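Local coordinates for protein endoglucanase (Clostridium thermocellum, PDB 2YIK) that probably hydrolyses the beta-1,4-glucosidic bonds of cellulose as a family 9 glycoside hydrolase, at residues Val405-Lys408 with Pro414-Tyr417; Asp360-Ile365 with Asp407-Asp412; Met231-Lys234 with Gln239-Ala242; Tyr164-Thr169 with Leu245-Ala250. All blocks are in the same frame, centred on the assembly; numbering follows the deposited sequence.

Interaction 1: residues Val405-Lys408 with Pro414-Tyr417; sequences VYDK and PSKY
Tyr406 meets Tyr417 where the last turn of helix 392-408 passes the start of helix 416-428. With CG anti to the backbone N (chi1 -177°), the Tyr406 ring swings out from its helix, and Tyr417 presents an edge toward its face. The pair is an offset edge-to-face stack, with ring planes at 86° and CD1 of Tyr406 3.6 Å from CD2 of Tyr417. At the far end of Tyr417 the phenol OH is hydrogen-bonded to Asp370, so that ring is held at both its edge and its tip.

Asp407 follows and supplies the polar half of the contact. Its OD1 accepts a short bond of 2.5 Å from Ser415 OG, met on the syn side, while OD2 lies 2.9 Å from Ser415 N, whose N-H comes from above the carboxylate plane. OD1 also lies at the edge of the Tyr417 ring, 3.7 Å from CD2. Ser415 OG, fixed in this way, accepts in turn from Tyr417 N at 3.1 Å, and Asp407 OD2 has a further partner in Ala418 N. Two N-H groups at the helix start thus meet OD2 and a hydroxyl meets OD1, which probably favours the ionised form. The arrangement is that of a serine N-cap reinforced by an aspartate of the preceding helix, here at a short helix-to-helix connection of the (alpha/alpha)6 barrel of family 9.

Interaction 2: residues Asp360-Ile365 with Asp407-Asp412; sequences DFWKPI and DKHHGD
Trp362 and His410 form the tight part of this contact: the imidazole stands on the five-membered ring of the indole, edge toward face. Its CE1 does the touching, 3.5 Å from Trp362 CD2, and NE2 reaches further along the same ring to lie 3.6 Å from Trp362 CD1. The planes are inclined at 69° with ring centroids 4.3 Å apart, and the two side chains point in opposing senses as they pass. Each ring has a polar partner that helps fix its rotation. His410 ND1 is hydrogen-bonded to Tyr406 O, one turn back, and Trp362 NE1 is bonded to Asp334.

His409 makes the looser half. Only its base presses on the indole, with CB 3.6 Å from Trp362 CZ2. Although its plane is tilted by just 27° from that of the six-membered ring, it is slid so far aside that the centroids are 6.0 Å apart and the rings barely overlap; NE2 turns to Glu140 instead. Beyond the histidines the chain leaves toward solvent through exposed Gly411. On the other segment, exposed Asp360 takes no part across the contact, but its OD1 accepts from Trp362 N at 3.0 Å, steadying the turn that presents the indole.

This aromatic cluster therefore joins the lead-in of helix 363-373 to the C-terminal end of helix 392-408. Helix 322-336 packs beside it, with Ala330 against Trp362 and Glu331 against His409, and Tyr406 adds an edge-to-face ring to the indole.

Interaction 3: residues Met231-Lys234 with Gln239-Ala242; sequences MNFK and QYAA
The Phe233 ring has the edge of Tyr240 over one face, with Tyr240 CE2 3.7 Å from Phe233 CD2 and displaced toward the rim. The planes stand at 83° and the centroids are 5.2 Å apart, a T-shaped pair in which the tyrosine is the stem. Tyr240 CD2 shares the approach, 3.8 Å from Phe233 CG. A trans first torsion (chi1 178°) sends the tyrosine out from its helix and across the phenylalanine, and its OH continues to a hydrogen bond with Asp163 on helix 151-167. Arg159 of that helix makes a cation-pi contact with the same ring.

Helices 216-233 and 238-257 are consecutive and joined by a very short connection, an alpha-alpha hairpin of the kind from which the (alpha/alpha)6 barrel of family 9 is built. Near the bend the two backbones come close, Lys234 and Ala241 having CA atoms 4.9 Å apart. Here the methyl of Ala241 fits against the main chain itself: CB is 3.4 Å from Lys234 N and 3.5 Å from Phe233 C. It also meets Phe233 CB at 4.0 Å. Lys234 adds its CB to this small apolar patch, while its long chain leads off in another direction.

Interaction 4: residues Tyr164-Thr169 with Leu245-Ala250; sequences YFMRCT and LDYAKA
Met166 lies over one face of the Tyr247 ring, and Thr169 stands at the edge of that ring. The first torsion of the methionine sets CG over the ring, anti to the carbonyl carbon, and the extended second one (chi2 -175°) carries SD on across the same face: CG is 3.9 Å from the Tyr247 ring centroid, only 18° off the normal, and SD is 4.2 Å from that centroid. A bend at chi3 (-86°) then turns CE off the ring and toward Tyr240, two turns earlier on helix 238-257. The methylene thus makes a CH-pi contact and the sulfur a Met-aromatic one with the same face. Met166 also contributes its carbonyl, with O 3.4 Å from Tyr247 CE2.

Thr169 meets the same ring at its edge. Its OG1 reaches back to the helix it has just left and donates to Phe165 O at 2.8 Å, from above the carbonyl plane; the hydroxyl is thereby satisfied locally, and CB is presented to the ring edge, 3.8 Å from Tyr247 CD2. At the phenol end a water bridges the segments: it is hydrogen-bonded to Thr169 O at 2.9 Å and to Tyr247 OH at 2.7 Å. Arg171 adds a cation-pi contact to the tyrosine ring.

The arrangement is a Met-aromatic contact between helices, by which helix 238-257 of the family 9 (alpha/alpha)6 barrel packs on the C-terminal end of helix 151-167, where the chain passes into strand 169-171.

From the N terminus, interaction 4 opens first, at the end of helix 151-167. Before it closes, the chain makes the hairpin of interaction 3 between helices 216-233 and 238-257; the latter then serves both, so the short loop lies within the long one, and Tyr240 touches Met166 where they meet. Much later, interaction 2 opens at 360-365, at the start of helix 363-373. Interaction 1 opens at 405-408, on the end of helix 392-408 that interaction 2 also uses, and closes at 414-417 after interaction 2 has ended, so these two overlap. Tyr406 packs on Trp362 between them. The two pairs do not touch: their nearest atoms are about 10 Å apart.

Interaction 1: residues Val405-Lys408 with Pro414-Tyr417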
# COMPACT_ATOMS: atom_id res chain seq x y z
N VAL A 405 -3.30 -12.56 9.98
CA VAL A 405 -2.83 -11.75 11.09
C VAL A 405 -3.63 -12.10 12.36
O VAL A 405 -3.08 -12.18 13.46
CB VAL A 405 -2.97 -10.23 10.78
CG1 VAL A 405 -2.86 -9.40 12.06
CG2 VAL A 405 -1.90 -9.81 9.78
N TYR A 406 -4.93 -12.32 12.20
CA TYR A 406 -5.78 -12.67 13.34
C TYR A 406 -5.32 -14.00 13.95
O TYR A 406 -5.19 -14.11 15.17
CB TYR A 406 -7.24 -12.80 12.91
CG TYR A 406 -8.19 -13.10 14.05
CD1 TYR A 406 -8.40 -14.40 14.50
CD2 TYR A 406 -8.88 -12.07 14.69
CE1 TYR A 406 -9.26 -14.68 15.56
CE2 TYR A 406 -9.74 -12.33 15.75
CZ TYR A 406 -9.93 -13.63 16.18
OH TYR A 406 -10.80 -13.90 17.20
N ASP A 407 -5.08 -14.99 13.10
CA ASP A 407 -4.64 -16.29 13.60
C ASP A 407 -3.27 -16.21 14.25
O ASP A 407 -3.02 -16.89 15.25
CB ASP A 407 -4.64 -17.34 12.47
CG ASP A 407 -6.04 -17.85 12.15
OD1 ASP A 407 -7.00 -17.42 12.82
OD2 ASP A 407 -6.18 -18.69 11.22
N LYS A 408 -2.39 -15.38 13.70
CA LYS A 408 -1.07 -15.25 14.28
C LYS A 408 -1.20 -14.77 15.72
O LYS A 408 -0.53 -15.28 16.62
CB LYS A 408 -0.21 -14.25 13.50
CG LYS A 408 1.11 -13.96 14.20
CD LYS A 408 1.86 -12.78 13.58
CE LYS A 408 3.01 -12.34 14.49
NZ LYS A 408 3.66 -11.08 14.02
N PRO A 414 -3.01 -21.94 12.60
CA PRO A 414 -4.13 -21.76 11.68
C PRO A 414 -5.44 -22.26 12.19
O PRO A 414 -5.55 -23.34 12.78
CB PRO A 414 -3.68 -22.52 10.44
CG PRO A 414 -2.88 -23.64 11.02
CD PRO A 414 -2.06 -22.95 12.10
N SER A 415 -6.44 -21.44 11.93
CA SER A 415 -7.81 -21.67 12.31
C SER A 415 -8.64 -21.67 11.01
O SER A 415 -8.07 -21.69 9.89
CB SER A 415 -8.30 -20.54 13.25
OG SER A 415 -8.63 -19.30 12.57
N LYS A 416 -9.96 -21.71 11.15
CA LYS A 416 -10.87 -21.68 10.01
C LYS A 416 -10.56 -20.42 9.17
O LYS A 416 -10.80 -20.42 7.97
CB LYS A 416 -12.33 -21.66 10.49
CG LYS A 416 -12.70 -20.48 11.39
CD LYS A 416 -14.17 -20.54 11.82
CE LYS A 416 -14.48 -19.38 12.76
NZ LYS A 416 -15.88 -19.42 13.27
N TYR A 417 -10.04 -19.36 9.79
CA TYR A 417 -9.74 -18.15 9.00
C TYR A 417 -8.57 -18.40 8.04
O TYR A 417 -8.71 -18.19 6.83
CB TYR A 417 -9.43 -16.95 9.91
CG TYR A 417 -10.60 -16.54 10.77
CD1 TYR A 417 -11.91 -16.61 10.28
CD2 TYR A 417 -10.42 -16.10 12.08
CE1 TYR A 417 -13.00 -16.27 11.07
CE2 TYR A 417 -11.51 -15.75 12.88
CZ TYR A 417 -12.79 -15.84 12.37
OH TYR A 417 -13.87 -15.51 13.18

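Interaction 2: residues Asp360-Ile365 with Asp407-Asp412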
# COMPACT_ATOMS: atom_id res chain seq x y z
N ASP A 360 -14.33 -4.97 22.60
CA ASP A 360 -13.28 -5.97 22.52
C ASP A 360 -12.59 -5.60 21.22
O ASP A 360 -13.16 -5.75 20.14
CB ASP A 360 -13.86 -7.39 22.46
CG ASP A 360 -12.79 -8.47 22.27
OD1 ASP A 360 -11.72 -8.18 21.69
OD2 ASP A 360 -13.03 -9.62 22.68
N PHE A 361 -11.37 -5.10 21.33
CA PHE A 361 -10.63 -4.66 20.16
C PHE A 361 -10.53 -5.63 18.99
O PHE A 361 -10.49 -5.20 17.85
CB PHE A 361 -9.26 -4.12 20.60
CG PHE A 361 -9.35 -2.79 21.32
CD1 PHE A 361 -9.76 -1.64 20.64
CD2 PHE A 361 -9.08 -2.70 22.69
CE1 PHE A 361 -9.91 -0.43 21.32
CE2 PHE A 361 -9.23 -1.48 23.37
CZ PHE A 361 -9.65 -0.34 22.68
N TRP A 362 -10.51 -6.94 19.26
CA TRP A 362 -10.45 -7.92 18.16
C TRP A 362 -11.83 -8.25 17.58
O TRP A 362 -11.93 -8.79 16.47
CB TRP A 362 -9.80 -9.22 18.62
CG TRP A 362 -8.30 -9.23 18.59
CD1 TRP A 362 -7.46 -9.43 19.65
CD2 TRP A 362 -7.46 -9.05 17.44
NE1 TRP A 362 -6.16 -9.38 19.23
CE2 TRP A 362 -6.12 -9.15 17.88
CE3 TRP A 362 -7.70 -8.81 16.08
CZ2 TRP A 362 -5.03 -9.03 17.02
CZ3 TRP A 362 -6.61 -8.68 15.21
CH2 TRP A 362 -5.29 -8.79 15.69
N LYS A 363 -12.90 -7.95 18.32
CA LYS A 363 -14.26 -8.27 17.88
C LYS A 363 -14.64 -7.70 16.51
O LYS A 363 -15.23 -8.41 15.70
CB LYS A 363 -15.28 -7.84 18.95
CG LYS A 363 -16.71 -8.26 18.67
CD LYS A 363 -16.81 -9.75 18.36
CE LYS A 363 -18.26 -10.23 18.29
NZ LYS A 363 -18.30 -11.71 18.06
N PRO A 364 -14.30 -6.43 16.23
CA PRO A 364 -14.68 -5.92 14.91
C PRO A 364 -14.06 -6.72 13.76
O PRO A 364 -14.66 -6.86 12.69
CB PRO A 364 -14.18 -4.48 14.95
CG PRO A 364 -14.33 -4.12 16.40
CD PRO A 364 -13.77 -5.35 17.08
N ILE A 365 -12.85 -7.23 13.98
CA ILE A 365 -12.17 -8.01 12.95
C ILE A 365 -12.70 -9.44 12.93
O ILE A 365 -12.70 -10.09 11.88
CB ILE A 365 -10.63 -7.97 13.17
CG1 ILE A 365 -10.06 -6.65 12.62
CG2 ILE A 365 -9.97 -9.18 12.52
CD1 ILE A 365 -10.28 -6.46 11.13
N ASP A 407 -5.08 -14.99 13.10
CA ASP A 407 -4.64 -16.29 13.60
C ASP A 407 -3.27 -16.21 14.25
O ASP A 407 -3.02 -16.89 15.25
CB ASP A 407 -4.64 -17.34 12.47
CG ASP A 407 -6.04 -17.85 12.15
OD1 ASP A 407 -7.00 -17.42 12.82
OD2 ASP A 407 -6.18 -18.69 11.22
N LYS A 408 -2.39 -15.38 13.70
CA LYS A 408 -1.07 -15.25 14.28
C LYS A 408 -1.20 -14.77 15.72
O LYS A 408 -0.53 -15.28 16.62
CB LYS A 408 -0.21 -14.25 13.50
CG LYS A 408 1.11 -13.96 14.20
CD LYS A 408 1.86 -12.78 13.58
CE LYS A 408 3.01 -12.34 14.49
NZ LYS A 408 3.66 -11.08 14.02
N HIS A 409 -2.09 -13.81 15.94
CA HIS A 409 -2.27 -13.25 17.26
C HIS A 409 -3.24 -13.98 18.18
O HIS A 409 -3.57 -13.49 19.26
CB HIS A 409 -2.65 -11.78 17.11
CG HIS A 409 -1.56 -10.96 16.51
ND1 HIS A 409 -0.44 -10.58 17.22
CD2 HIS A 409 -1.35 -10.52 15.24
CE1 HIS A 409 0.40 -9.95 16.42
NE2 HIS A 409 -0.13 -9.90 15.21
N HIS A 410 -3.67 -15.15 17.75
CA HIS A 410 -4.56 -15.97 18.56
C HIS A 410 -4.02 -17.40 18.62
O HIS A 410 -4.65 -18.33 18.13
CB HIS A 410 -5.99 -15.96 18.00
CG HIS A 410 -6.70 -14.66 18.20
ND1 HIS A 410 -6.47 -13.55 17.41
CD2 HIS A 410 -7.58 -14.26 19.15
CE1 HIS A 410 -7.16 -12.53 17.87
NE2 HIS A 410 -7.84 -12.93 18.93
N GLY A 411 -2.85 -17.55 19.22
CA GLY A 411 -2.23 -18.86 19.35
C GLY A 411 -1.21 -19.13 18.26
O GLY A 411 -0.51 -20.15 18.29
N ASP A 412 -1.11 -18.20 17.31
CA ASP A 412 -0.18 -18.33 16.19
C ASP A 412 -0.29 -19.73 15.58
O ASP A 412 0.71 -20.44 15.42
CB ASP A 412 1.26 -18.05 16.64
CG ASP A 412 2.22 -17.85 15.47
OD1 ASP A 412 1.75 -17.63 14.33
OD2 ASP A 412 3.45 -17.89 15.69

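Interaction 3: residues Met231-Lys234 with Gln239-Ala242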
# COMPACT_ATOMS: atom_id res chain seq x y z
N MET A 231 9.31 0.73 12.65
CA MET A 231 9.09 -0.57 13.27
C MET A 231 9.88 -1.68 12.57
O MET A 231 10.38 -2.59 13.23
CB MET A 231 7.60 -0.94 13.25
CG MET A 231 6.70 -0.11 14.16
SD MET A 231 7.18 -0.07 15.90
CE MET A 231 6.80 -1.73 16.44
N ASN A 232 9.99 -1.59 11.25
CA ASN A 232 10.71 -2.59 10.47
C ASN A 232 12.23 -2.46 10.51
O ASN A 232 12.94 -3.45 10.32
CB ASN A 232 10.23 -2.53 9.00
CG ASN A 232 8.87 -3.18 8.80
OD1 ASN A 232 8.12 -2.80 7.91
ND2 ASN A 232 8.55 -4.17 9.62
N PHE A 233 12.74 -1.26 10.77
CA PHE A 233 14.19 -1.05 10.78
C PHE A 233 14.84 -0.67 12.11
O PHE A 233 16.06 -0.56 12.18
CB PHE A 233 14.56 0.02 9.76
CG PHE A 233 14.41 -0.43 8.33
CD1 PHE A 233 15.38 -1.23 7.74
CD2 PHE A 233 13.28 -0.09 7.60
CE1 PHE A 233 15.23 -1.68 6.42
CE2 PHE A 233 13.12 -0.53 6.28
CZ PHE A 233 14.09 -1.33 5.69
N LYS A 234 14.05 -0.49 13.16
CA LYS A 234 14.60 -0.07 14.45
C LYS A 234 15.71 -0.92 15.06
O LYS A 234 16.51 -0.42 15.85
CB LYS A 234 13.49 0.08 15.49
CG LYS A 234 12.71 -1.18 15.81
CD LYS A 234 11.59 -0.85 16.77
CE LYS A 234 10.55 -1.95 16.83
NZ LYS A 234 10.79 -2.89 17.96
N GLN A 239 19.57 4.24 12.95
CA GLN A 239 19.64 5.62 12.47
C GLN A 239 18.59 5.89 11.40
O GLN A 239 17.95 6.94 11.40
CB GLN A 239 21.03 5.92 11.92
CG GLN A 239 21.25 7.39 11.59
CD GLN A 239 22.71 7.69 11.28
OE1 GLN A 239 23.08 7.93 10.12
NE2 GLN A 239 23.55 7.66 12.31
N TYR A 240 18.44 4.94 10.48
CA TYR A 240 17.46 5.07 9.40
C TYR A 240 16.06 5.00 10.00
O TYR A 240 15.15 5.73 9.57
CB TYR A 240 17.63 3.95 8.39
CG TYR A 240 16.62 3.98 7.26
CD1 TYR A 240 16.57 5.05 6.37
CD2 TYR A 240 15.72 2.93 7.07
CE1 TYR A 240 15.66 5.08 5.31
CE2 TYR A 240 14.80 2.94 6.01
CZ TYR A 240 14.78 4.02 5.14
OH TYR A 240 13.89 4.05 4.09
N ALA A 241 15.88 4.12 10.97
CA ALA A 241 14.59 3.96 11.63
C ALA A 241 14.21 5.25 12.35
O ALA A 241 13.06 5.67 12.31
CB ALA A 241 14.66 2.80 12.63
N ALA A 242 15.20 5.86 13.00
CA ALA A 242 14.98 7.10 13.74
C ALA A 242 14.55 8.19 12.78
O ALA A 242 13.67 9.00 13.09
CB ALA A 242 16.25 7.53 14.47

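Interaction 4: residues Tyr164-Thr169 with Leu245-Ala250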
# COMPACT_ATOMS: atom_id res chain seq x y z
N TYR A 164 11.19 8.03 -0.83
CA TYR A 164 10.46 8.91 -1.73
C TYR A 164 9.59 9.84 -0.89
O TYR A 164 9.58 11.05 -1.11
CB TYR A 164 9.61 8.07 -2.69
CG TYR A 164 8.53 8.81 -3.46
CD1 TYR A 164 8.84 9.87 -4.31
CD2 TYR A 164 7.19 8.41 -3.36
CE1 TYR A 164 7.84 10.50 -5.06
CE2 TYR A 164 6.19 9.03 -4.10
CZ TYR A 164 6.52 10.08 -4.95
OH TYR A 164 5.52 10.69 -5.68
N PHE A 165 8.87 9.28 0.08
CA PHE A 165 8.02 10.09 0.95
C PHE A 165 8.86 11.15 1.67
O PHE A 165 8.51 12.33 1.71
CB PHE A 165 7.31 9.21 2.00
CG PHE A 165 6.41 8.15 1.42
CD1 PHE A 165 5.68 8.38 0.26
CD2 PHE A 165 6.26 6.92 2.07
CE1 PHE A 165 4.81 7.40 -0.25
CE2 PHE A 165 5.40 5.94 1.57
CZ PHE A 165 4.67 6.18 0.41
N MET A 166 9.99 10.73 2.24
CA MET A 166 10.85 11.66 2.95
C MET A 166 11.40 12.79 2.09
O MET A 166 11.39 13.95 2.52
CB MET A 166 11.98 10.90 3.66
CG MET A 166 11.45 10.09 4.86
SD MET A 166 12.64 9.24 5.91
CE MET A 166 12.84 7.68 5.03
N ARG A 167 11.86 12.48 0.88
CA ARG A 167 12.37 13.51 -0.03
C ARG A 167 11.25 14.48 -0.39
O ARG A 167 11.49 15.66 -0.65
CB ARG A 167 12.90 12.88 -1.33
CG ARG A 167 14.29 12.28 -1.26
CD ARG A 167 14.81 11.98 -2.67
NE ARG A 167 13.93 11.06 -3.36
CZ ARG A 167 13.98 9.73 -3.26
NH1 ARG A 167 14.90 9.16 -2.49
NH2 ARG A 167 13.10 8.99 -3.90
N CYS A 168 10.02 13.98 -0.41
CA CYS A 168 8.86 14.81 -0.76
C CYS A 168 8.29 15.60 0.41
O CYS A 168 7.36 16.39 0.24
CB CYS A 168 7.76 13.93 -1.38
SG CYS A 168 8.14 13.38 -3.08
N THR A 169 8.85 15.38 1.59
CA THR A 169 8.40 16.11 2.77
C THR A 169 9.38 17.24 3.01
O THR A 169 10.51 17.01 3.44
CB THR A 169 8.35 15.21 4.02
OG1 THR A 169 7.56 14.04 3.75
CG2 THR A 169 7.73 15.97 5.20
N LEU A 245 10.90 7.60 11.76
CA LEU A 245 10.02 7.97 12.86
C LEU A 245 9.93 9.49 13.02
O LEU A 245 8.86 10.02 13.31
CB LEU A 245 10.50 7.34 14.17
CG LEU A 245 9.61 7.59 15.40
CD1 LEU A 245 8.19 7.11 15.13
CD2 LEU A 245 10.19 6.85 16.60
N ASP A 246 11.04 10.18 12.82
CA ASP A 246 11.05 11.64 12.94
C ASP A 246 10.12 12.25 11.88
O ASP A 246 9.32 13.14 12.18
CB ASP A 246 12.47 12.18 12.78
CG ASP A 246 12.50 13.70 12.75
OD1 ASP A 246 11.97 14.33 13.67
OD2 ASP A 246 13.06 14.26 11.80
N TYR A 247 10.23 11.78 10.64
CA TYR A 247 9.38 12.27 9.57
C TYR A 247 7.91 11.88 9.83
O TYR A 247 7.00 12.67 9.59
CB TYR A 247 9.83 11.73 8.21
CG TYR A 247 10.93 12.54 7.55
CD1 TYR A 247 12.26 12.45 7.97
CD2 TYR A 247 10.63 13.41 6.49
CE1 TYR A 247 13.27 13.20 7.34
CE2 TYR A 247 11.62 14.16 5.86
CZ TYR A 247 12.94 14.06 6.29
OH TYR A 247 13.91 14.80 5.66
N ALA A 248 7.69 10.67 10.32
CA ALA A 248 6.34 10.20 10.61
C ALA A 248 5.63 11.10 11.62
O ALA A 248 4.49 11.54 11.39
CB ALA A 248 6.37 8.75 11.13
N LYS A 249 6.30 11.38 12.73
CA LYS A 249 5.74 12.24 13.78
C LYS A 249 5.45 13.65 13.28
O LYS A 249 4.46 14.26 13.67
CB LYS A 249 6.71 12.35 14.96
CG LYS A 249 6.97 11.08 15.75
CD LYS A 249 8.20 11.31 16.62
CE LYS A 249 8.24 10.42 17.85
NZ LYS A 249 9.43 10.77 18.72
N ALA A 250 6.33 14.17 12.43
CA ALA A 250 6.17 15.52 11.88
C ALA A 250 4.95 15.58 10.98
O ALA A 250 4.16 16.52 11.05
CB ALA A 250 7.42 15.93 11.10
O HOH W 1 13.25 16.07 3.42